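Local coordinates for hemolysin-like protein containing CBS domains (Oenococcus oeni, PDB 3OCO) that is of unknown function; this CBS-domain pair is part of a UPF0053-family membrane protein and is probably regulatory, the whole protein perhaps binding flavin adenine dinucleotide, at residues V25-T30 with D134-E139; V35-T40 with K66-A71; M118-D123 with S129-D134. One frame throughout, in Å; residues are numbered along the deposited sequence.

Interaction 1 of 3, residues V25-T30 with D134-E139; sequences VMVDRT and DKDVYE
A carboxylate pressed against a valine methyl is the odd feature here: OD1 of D136 lies 3.2 Å from CG2 of V27, a close approach between an acidic oxygen and an apolar group. The aspartate belongs to the first turn of helix 134-142, and the valine to strand 27-28, so the contact sets the start of the C-terminal helix against the edge of a sheet. It also spans the two CBS sequence repeats, 25-30 coming from the first and 134-139 from the second. D136 has the largest share, touching both valines. Its CB-to-carboxylate arm crosses the V27 side chain at about a right angle, while its CB rests 3.7 Å from the carbonyl O of V25. CG1 of V25 reaches the helix backbone as well, 3.8 Å from O of D136; it is placed there by a chi1 of 166°, which sets CG1 opposite the backbone N and leaves CG2 next to that N. The two valines therefore border D136 with methyls, and this small interface of 154 Å² is held by van der Waals packing. The polar business of D136 is conducted elsewhere, since OD2 accepts a hydrogen bond from the backbone N of T133, the N-cap residue. This bond, from the third helix residue back to the N-cap, is the one of the two capping-box bonds seen here. Together with the nearby helix start, it probably helps the carboxylate tolerate the valine methyl beside OD1.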
loop_
_atom_site.group_PDB
_atom_site.type_symbol
_atom_site.label_atom_id
_atom_site.label_comp_id
_atom_site.label_asym_id
_atom_site.label_seq_id
_atom_site.Cartn_x
_atom_site.Cartn_y
_atom_site.Cartn_z
ATOM N N VAL A 25 17.549 0.975 3.313
ATOM C CA VAL A 25 16.215 1.121 2.752
ATOM C C VAL A 25 15.172 1.377 3.832
ATOM O O VAL A 25 14.074 1.864 3.566
ATOM C CB VAL A 25 15.837 -0.174 1.994
ATOM C CG1 VAL A 25 14.358 -0.221 1.698
ATOM C CG2 VAL A 25 16.641 -0.289 0.707
HETATM N N MSE A 26 15.525 1.065 5.067
HETATM C CA MSE A 26 14.535 1.009 6.124
HETATM C C MSE A 26 14.132 2.387 6.614
HETATM O O MSE A 26 14.857 3.374 6.446
HETATM C CB MSE A 26 15.100 0.245 7.304
HETATM C CG MSE A 26 16.235 0.996 7.925
HETATM SE SE MSE A 26 17.159 0.153 9.440
HETATM C CE MSE A 26 18.209 1.767 9.832
ATOM N N VAL A 27 12.959 2.427 7.237
ATOM C CA VAL A 27 12.520 3.594 7.949
ATOM C C VAL A 27 13.181 3.452 9.313
ATOM O O VAL A 27 12.958 2.471 10.015
ATOM C CB VAL A 27 10.980 3.618 8.041
ATOM C CG1 VAL A 27 10.479 4.608 9.101
ATOM C CG2 VAL A 27 10.381 3.940 6.672
ATOM N N ASP A 28 14.025 4.407 9.672
ATOM C CA ASP A 28 14.856 4.238 10.861
ATOM C C ASP A 28 14.063 4.373 12.157
ATOM O O ASP A 28 12.997 5.000 12.179
ATOM C CB ASP A 28 16.028 5.204 10.846
ATOM C CG ASP A 28 15.668 6.561 11.369
ATOM O OD1 ASP A 28 15.157 7.378 10.578
ATOM O OD2 ASP A 28 15.917 6.817 12.568
ATOM N N ARG A 29 14.586 3.780 13.230
ATOM C CA ARG A 29 13.854 3.689 14.495
ATOM C C ARG A 29 13.303 5.032 14.923
ATOM O O ARG A 29 12.213 5.098 15.474
ATOM C CB ARG A 29 14.738 3.118 15.616
ATOM C CG ARG A 29 14.031 2.928 16.954
ATOM C CD ARG A 29 14.999 2.659 18.099
ATOM N NE ARG A 29 16.018 3.695 18.183
ATOM C CZ ARG A 29 17.219 3.588 17.620
ATOM N NH1 ARG A 29 17.533 2.490 16.954
ATOM N NH2 ARG A 29 18.098 4.575 17.714
ATOM N N THR A 30 14.049 6.102 14.667
ATOM C CA THR A 30 13.653 7.422 15.158
ATOM C C THR A 30 12.477 8.017 14.385
ATOM O O THR A 30 11.804 8.926 14.875
ATOM C CB THR A 30 14.828 8.422 15.168
ATOM O OG1 THR A 30 14.515 9.509 16.047
ATOM C CG2 THR A 30 15.090 8.973 13.784
ATOM N N ASP A 134 6.799 -2.916 1.627
ATOM C CA ASP A 134 6.732 -2.618 0.209
ATOM C C ASP A 134 6.893 -1.116 -0.112
ATOM O O ASP A 134 7.655 -0.752 -0.993
ATOM C CB ASP A 134 5.444 -3.194 -0.413
ATOM C CG ASP A 134 4.175 -2.821 0.368
ATOM O OD1 ASP A 134 4.137 -1.746 1.010
ATOM O OD2 ASP A 134 3.207 -3.610 0.334
ATOM N N LYS A 135 6.191 -0.241 0.593
ATOM C CA LYS A 135 6.304 1.184 0.299
ATOM C C LYS A 135 7.759 1.665 0.276
ATOM O O LYS A 135 8.107 2.533 -0.514
ATOM C CB LYS A 135 5.429 2.036 1.239
ATOM C CG LYS A 135 5.976 2.256 2.646
ATOM C CD LYS A 135 5.009 3.087 3.513
ATOM C CE LYS A 135 3.691 2.346 3.786
ATOM N NZ LYS A 135 2.757 3.099 4.691
ATOM N N ASP A 136 8.609 1.088 1.126
ATOM C CA ASP A 136 10.035 1.444 1.139
ATOM C C ASP A 136 10.830 0.902 -0.055
ATOM O O ASP A 136 11.779 1.535 -0.522
ATOM C CB ASP A 136 10.676 1.002 2.452
ATOM C CG ASP A 136 9.945 1.548 3.646
ATOM O OD1 ASP A 136 9.842 2.789 3.752
ATOM O OD2 ASP A 136 9.447 0.742 4.460
ATOM N N VAL A 137 10.446 -0.275 -0.535
ATOM C CA VAL A 137 11.021 -0.847 -1.743
ATOM C C VAL A 137 10.653 -0.011 -2.993
ATOM O O VAL A 137 11.504 0.267 -3.843
ATOM C CB VAL A 137 10.535 -2.308 -1.951
ATOM C CG1 VAL A 137 10.393 -2.639 -3.439
ATOM C CG2 VAL A 137 11.454 -3.293 -1.251
ATOM N N TYR A 138 9.387 0.391 -3.093
ATOM C CA TYR A 138 8.912 1.166 -4.232
ATOM C C TYR A 138 9.566 2.544 -4.322
ATOM O O TYR A 138 9.543 3.168 -5.371
ATOM C CB TYR A 138 7.388 1.318 -4.184
ATOM C CG TYR A 138 6.766 1.739 -5.499
ATOM C CD1 TYR A 138 6.508 0.804 -6.496
ATOM C CD2 TYR A 138 6.432 3.068 -5.746
ATOM C CE1 TYR A 138 5.934 1.180 -7.708
ATOM C CE2 TYR A 138 5.860 3.457 -6.957
ATOM C CZ TYR A 138 5.613 2.506 -7.935
ATOM O OH TYR A 138 5.048 2.872 -9.139
ATOM N N GLU A 139 10.143 3.023 -3.227
ATOM C CA GLU A 139 10.801 4.321 -3.253
ATOM C C GLU A 139 12.141 4.242 -3.949
ATOM O O GLU A 139 12.527 5.165 -4.660
ATOM C CB GLU A 139 11.007 4.854 -1.841
ATOM C CG GLU A 139 9.744 5.318 -1.139
ATOM C CD GLU A 139 10.065 6.086 0.122
ATOM O OE1 GLU A 139 9.804 5.558 1.226
ATOM O OE2 GLU A 139 10.612 7.204 0.002
#

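Interaction 2 of 3, residues V35-T40 with K66-A71; sequences VDVDET and KIIGYA
I68 of strand 66-72 meets V37, in the turn just after strand 35-36, across the three-stranded sheet of the first CBS domain, where strand 55-60 runs between the two. Because a whole strand separates them, the segments meet through side chains over one face of the sheet and bury just 106 Å². I68 and V37 contribute most of this area. The isoleucine sends the end of its longer branch across the valine at about a right angle, CD1 approaching CB of V37 to 3.7 Å. Its extended outer torsion, chi2 165°, carries CD1 away from the strand and into this meeting. V37 turns CG2 to the same methyl, at 4.0 Å, and also packs on V58 of the intervening strand, so the pair bridges over the middle of the sheet.

The position of V37 follows from the turn that holds it. D36 to E39 form a type I beta turn, closed by the bond from E39 N to D36 O. An Asx turn is superposed on it: the backbone N of D38 donates to OD2 of D36, coming from well above the carboxylate plane. OD1 of the same aspartate accepts from N62 N and T59 OG1, which ties the turn to the end of the central strand. Further along the sheet, V35 and A71 make a lighter apolar contact, with CG2 of the valine 4.4 Å from CB of the alanine.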
loop_
_atom_site.group_PDB
_atom_site.type_symbol
_atom_site.label_atom_id
_atom_site.label_comp_id
_atom_site.label_asym_id
_atom_site.label_seq_id
_atom_site.Cartn_x
_atom_site.Cartn_y
_atom_site.Cartn_z
ATOM N N VAL A 35 2.260 1.523 17.915
ATOM C CA VAL A 35 1.227 1.410 18.939
ATOM C C VAL A 35 1.600 0.278 19.902
ATOM O O VAL A 35 2.349 -0.629 19.548
ATOM C CB VAL A 35 -0.152 1.108 18.332
ATOM C CG1 VAL A 35 -0.622 2.277 17.506
ATOM C CG2 VAL A 35 -0.081 -0.148 17.492
ATOM N N ASP A 36 1.051 0.321 21.102
ATOM C CA ASP A 36 1.400 -0.643 22.143
ATOM C C ASP A 36 0.373 -1.779 22.249
ATOM O O ASP A 36 -0.822 -1.566 22.039
ATOM C CB ASP A 36 1.541 0.072 23.493
ATOM C CG ASP A 36 2.046 -0.851 24.592
ATOM O OD1 ASP A 36 3.165 -1.381 24.433
ATOM O OD2 ASP A 36 1.327 -1.051 25.604
ATOM N N VAL A 37 0.844 -2.978 22.591
ATOM C CA VAL A 37 -0.024 -4.149 22.682
ATOM C C VAL A 37 -1.197 -3.941 23.658
ATOM O O VAL A 37 -2.218 -4.623 23.573
ATOM C CB VAL A 37 0.774 -5.403 23.085
ATOM C CG1 VAL A 37 1.391 -5.233 24.488
ATOM C CG2 VAL A 37 -0.102 -6.631 23.028
ATOM N N ASP A 38 -1.056 -2.985 24.572
ATOM C CA ASP A 38 -2.089 -2.732 25.572
ATOM C C ASP A 38 -2.900 -1.466 25.313
ATOM O O ASP A 38 -3.715 -1.059 26.144
ATOM C CB ASP A 38 -1.476 -2.652 26.961
ATOM C CG ASP A 38 -1.385 -4.006 27.635
ATOM O OD1 ASP A 38 -1.686 -5.034 26.987
ATOM O OD2 ASP A 38 -1.013 -4.031 28.824
ATOM N N GLU A 39 -2.664 -0.823 24.179
ATOM C CA GLU A 39 -3.530 0.280 23.793
ATOM C C GLU A 39 -4.806 -0.298 23.213
ATOM O O GLU A 39 -4.837 -1.454 22.784
ATOM C CB GLU A 39 -2.835 1.224 22.820
ATOM C CG GLU A 39 -2.559 2.586 23.439
ATOM C CD GLU A 39 -1.132 3.055 23.222
ATOM O OE1 GLU A 39 -0.570 2.795 22.133
ATOM O OE2 GLU A 39 -0.573 3.690 24.144
ATOM N N THR A 40 -5.872 0.491 23.247
ATOM C CA THR A 40 -7.155 0.054 22.729
ATOM C C THR A 40 -7.269 0.373 21.245
ATOM O O THR A 40 -6.548 1.217 20.717
ATOM C CB THR A 40 -8.268 0.799 23.401
ATOM O OG1 THR A 40 -8.105 2.189 23.101
ATOM C CG2 THR A 40 -8.207 0.593 24.926
ATOM N N LYS A 66 11.134 -3.469 21.504
ATOM C CA LYS A 66 10.360 -4.701 21.643
ATOM C C LYS A 66 9.128 -4.771 20.695
ATOM O O LYS A 66 7.968 -4.845 21.161
ATOM C CB LYS A 66 9.893 -4.843 23.096
ATOM C CG LYS A 66 11.021 -5.092 24.113
ATOM C CD LYS A 66 10.460 -5.144 25.528
ATOM C CE LYS A 66 11.545 -5.264 26.597
ATOM N NZ LYS A 66 10.995 -4.972 27.974
ATOM N N ILE A 67 9.369 -4.749 19.384
ATOM C CA ILE A 67 8.280 -4.908 18.405
ATOM C C ILE A 67 7.827 -6.363 18.319
ATOM O O ILE A 67 8.594 -7.228 17.918
ATOM C CB ILE A 67 8.694 -4.484 16.968
ATOM C CG1 ILE A 67 9.190 -3.037 16.924
ATOM C CG2 ILE A 67 7.528 -4.690 16.004
ATOM C CD1 ILE A 67 8.410 -2.128 17.804
ATOM N N ILE A 68 6.581 -6.639 18.674
ATOM C CA ILE A 68 6.086 -8.016 18.649
ATOM C C ILE A 68 5.214 -8.361 17.414
ATOM O O ILE A 68 4.897 -9.529 17.173
ATOM C CB ILE A 68 5.314 -8.328 19.935
ATOM C CG1 ILE A 68 4.584 -7.078 20.418
ATOM C CG2 ILE A 68 6.265 -8.769 21.039
ATOM C CD1 ILE A 68 3.520 -7.354 21.462
ATOM N N GLY A 69 4.838 -7.347 16.638
ATOM C CA GLY A 69 4.019 -7.552 15.449
ATOM C C GLY A 69 3.564 -6.243 14.819
ATOM O O GLY A 69 4.146 -5.194 15.105
ATOM N N TYR A 70 2.530 -6.282 13.974
ATOM C CA TYR A 70 1.977 -5.033 13.444
ATOM C C TYR A 70 0.478 -5.000 13.515
ATOM O O TYR A 70 -0.164 -6.057 13.566
ATOM C CB TYR A 70 2.436 -4.760 12.012
ATOM C CG TYR A 70 1.681 -5.526 10.944
ATOM C CD1 TYR A 70 0.677 -4.913 10.184
ATOM C CD2 TYR A 70 1.982 -6.852 10.679
ATOM C CE1 TYR A 70 -0.012 -5.622 9.194
ATOM C CE2 TYR A 70 1.309 -7.564 9.699
ATOM C CZ TYR A 70 0.312 -6.949 8.960
ATOM O OH TYR A 70 -0.337 -7.688 7.994
ATOM N N ALA A 71 -0.067 -3.777 13.537
ATOM C CA ALA A 71 -1.515 -3.551 13.398
ATOM C C ALA A 71 -1.890 -2.892 12.053
ATOM O O ALA A 71 -1.297 -1.894 11.635
ATOM C CB ALA A 71 -2.048 -2.737 14.555
#

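Interaction 3 of 3, residues M118-D123 with S129-D134; sequences MAIVID and SGIITD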
loop_
_atom_site.group_PDB
_atom_site.type_symbol
_atom_site.label_atom_id
_atom_site.label_comp_id
_atom_site.label_asym_id
_atom_site.label_seq_id
_atom_site.Cartn_x
_atom_site.Cartn_y
_atom_site.Cartn_z
HETATM N N MSE A 118 5.647 -6.911 6.778
HETATM C CA MSE A 118 6.575 -6.094 7.534
HETATM C C MSE A 118 7.780 -6.868 8.029
HETATM O O MSE A 118 7.653 -7.924 8.637
HETATM C CB MSE A 118 5.885 -5.385 8.695
HETATM C CG MSE A 118 6.870 -4.561 9.523
HETATM SE SE MSE A 118 6.030 -3.272 10.691
HETATM C CE MSE A 118 5.760 -4.339 12.291
ATOM N N ALA A 119 8.953 -6.327 7.740
ATOM C CA ALA A 119 10.188 -6.844 8.289
ATOM C C ALA A 119 10.692 -5.839 9.304
ATOM O O ALA A 119 10.638 -4.630 9.065
ATOM C CB ALA A 119 11.198 -7.024 7.199
ATOM N N ILE A 120 11.171 -6.332 10.443
ATOM C CA ILE A 120 11.752 -5.452 11.437
ATOM C C ILE A 120 13.259 -5.629 11.381
ATOM O O ILE A 120 13.761 -6.754 11.526
ATOM C CB ILE A 120 11.228 -5.761 12.874
ATOM C CG1 ILE A 120 9.769 -5.341 13.038
ATOM C CG2 ILE A 120 12.000 -4.976 13.885
ATOM C CD1 ILE A 120 8.822 -5.998 12.098
ATOM N N VAL A 121 13.973 -4.528 11.148
ATOM C CA VAL A 121 15.430 -4.571 11.068
ATOM C C VAL A 121 16.048 -4.459 12.479
ATOM O O VAL A 121 15.829 -3.459 13.174
ATOM C CB VAL A 121 15.993 -3.463 10.144
ATOM C CG1 VAL A 121 17.475 -3.694 9.882
ATOM C CG2 VAL A 121 15.244 -3.425 8.821
ATOM N N ILE A 122 16.805 -5.484 12.890
ATOM C CA ILE A 122 17.310 -5.615 14.275
ATOM C C ILE A 122 18.814 -5.369 14.376
ATOM O O ILE A 122 19.569 -5.825 13.525
ATOM C CB ILE A 122 17.129 -7.055 14.811
ATOM C CG1 ILE A 122 16.224 -7.890 13.916
ATOM C CG2 ILE A 122 16.618 -7.060 16.226
ATOM C CD1 ILE A 122 16.451 -9.379 14.122
ATOM N N ASP A 123 19.265 -4.701 15.436
ATOM C CA ASP A 123 20.701 -4.498 15.629
ATOM C C ASP A 123 21.390 -5.719 16.259
ATOM O O ASP A 123 20.756 -6.743 16.495
ATOM C CB ASP A 123 21.004 -3.202 16.402
ATOM C CG ASP A 123 20.461 -3.212 17.826
ATOM O OD1 ASP A 123 20.213 -4.308 18.379
ATOM O OD2 ASP A 123 20.290 -2.109 18.398
ATOM N N SER A 129 16.489 -1.302 14.738
ATOM C CA SER A 129 17.147 -0.315 13.875
ATOM C C SER A 129 16.149 0.443 12.996
ATOM O O SER A 129 16.325 1.627 12.715
ATOM C CB SER A 129 18.175 -1.001 12.977
ATOM O OG SER A 129 19.102 -1.721 13.758
ATOM N N GLY A 130 15.104 -0.255 12.571
ATOM C CA GLY A 130 14.035 0.332 11.784
ATOM C C GLY A 130 13.192 -0.770 11.160
ATOM O O GLY A 130 13.388 -1.960 11.475
ATOM N N ILE A 131 12.254 -0.387 10.279
ATOM C CA ILE A 131 11.371 -1.352 9.646
ATOM C C ILE A 131 11.358 -1.189 8.129
ATOM O O ILE A 131 11.748 -0.144 7.596
ATOM C CB ILE A 131 9.901 -1.227 10.148
ATOM C CG1 ILE A 131 9.230 0.042 9.606
ATOM C CG2 ILE A 131 9.827 -1.273 11.651
ATOM C CD1 ILE A 131 7.774 0.218 10.048
ATOM N N ILE A 132 10.890 -2.229 7.447
ATOM C CA ILE A 132 10.729 -2.198 5.993
ATOM C C ILE A 132 9.409 -2.797 5.559
ATOM O O ILE A 132 9.000 -3.847 6.060
ATOM C CB ILE A 132 11.803 -3.015 5.254
ATOM C CG1 ILE A 132 13.189 -2.384 5.415
ATOM C CG2 ILE A 132 11.412 -3.159 3.782
ATOM C CD1 ILE A 132 14.319 -3.345 5.090
ATOM N N THR A 133 8.760 -2.119 4.616
ATOM C CA THR A 133 7.608 -2.661 3.903
ATOM C C THR A 133 7.676 -2.307 2.416
ATOM O O THR A 133 8.509 -1.504 1.988
ATOM C CB THR A 133 6.309 -2.123 4.474
ATOM O OG1 THR A 133 6.235 -0.709 4.235
ATOM C CG2 THR A 133 6.248 -2.404 5.981
ATOM N N ASP A 134 6.799 -2.916 1.627
ATOM C CA ASP A 134 6.732 -2.618 0.209
ATOM C C ASP A 134 6.893 -1.116 -0.112
ATOM O O ASP A 134 7.655 -0.752 -0.993
ATOM C CB ASP A 134 5.444 -3.194 -0.413
ATOM C CG ASP A 134 4.175 -2.821 0.368
ATOM O OD1 ASP A 134 4.137 -1.746 1.010
ATOM O OD2 ASP A 134 3.207 -3.610 0.334
#
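M118, a selenomethionine, opens the hairpin by touching two residues of 129-134: its CB packs 4.0 Å from CG2 of T133, while SE, set out by an extended chi1 and chi2 (178° and 164°), comes to 4.0 Å from CD1 of I131. A119 follows with a reciprocal pair of backbone bonds to I132. Its N-H points almost straight at O of I132 (174°, in the carbonyl plane), and I132 N returns a bond of 2.9 Å to A119 O. I120 faces I131 as a non-hydrogen-bonded pair, its CG1 meeting CG2 of I131 at 4.3 Å; both side chains lie on the face that also bears on P57 and I67 of the first CBS repeat. V121 turns to the other face, where its CG2 rests 3.8 Å from CD1 of I132. Its N bonds to G130 O, and its carbonyl O receives S129 N at 2.7 Å together with a weak bond from G130 N. S129 and G130 both oppose this one residue, making a classic beta bulge. D123 brings its CB near OG of S129, but that hydroxyl is hydrogen-bonded to E100, and D123 OD1 accepts from G127 N.

This antiparallel hairpin thus joins a buried, largely apolar stretch to a polar end. Backbone bonds satisfy the amides and carbonyls of A119, V121 and I132, and the bulge lets a single carbonyl take two N-H groups.

Interactions 1 and 3 are neighbours, their centres about 8 Å apart. They share D134, where strand 128-132 gives way to helix 134-142, and one mixed sheet, in which strand 27-28 pairs with 128-132 through V27 N to I131 O and R29 N to S129 O. Interaction 2 belongs to the other sheet, in the first CBS repeat, with its centre about 19 Å from that of interaction 1 and about 15 Å from that of interaction 3. M118 nevertheless packs on I67 and Y70 of strand 66-72, and I120 on I67. Along the chain, interaction 1 spans both others, and interaction 2 precedes interaction 3. An early strand completing the sheet of the second repeat thus ties the CBS pair together.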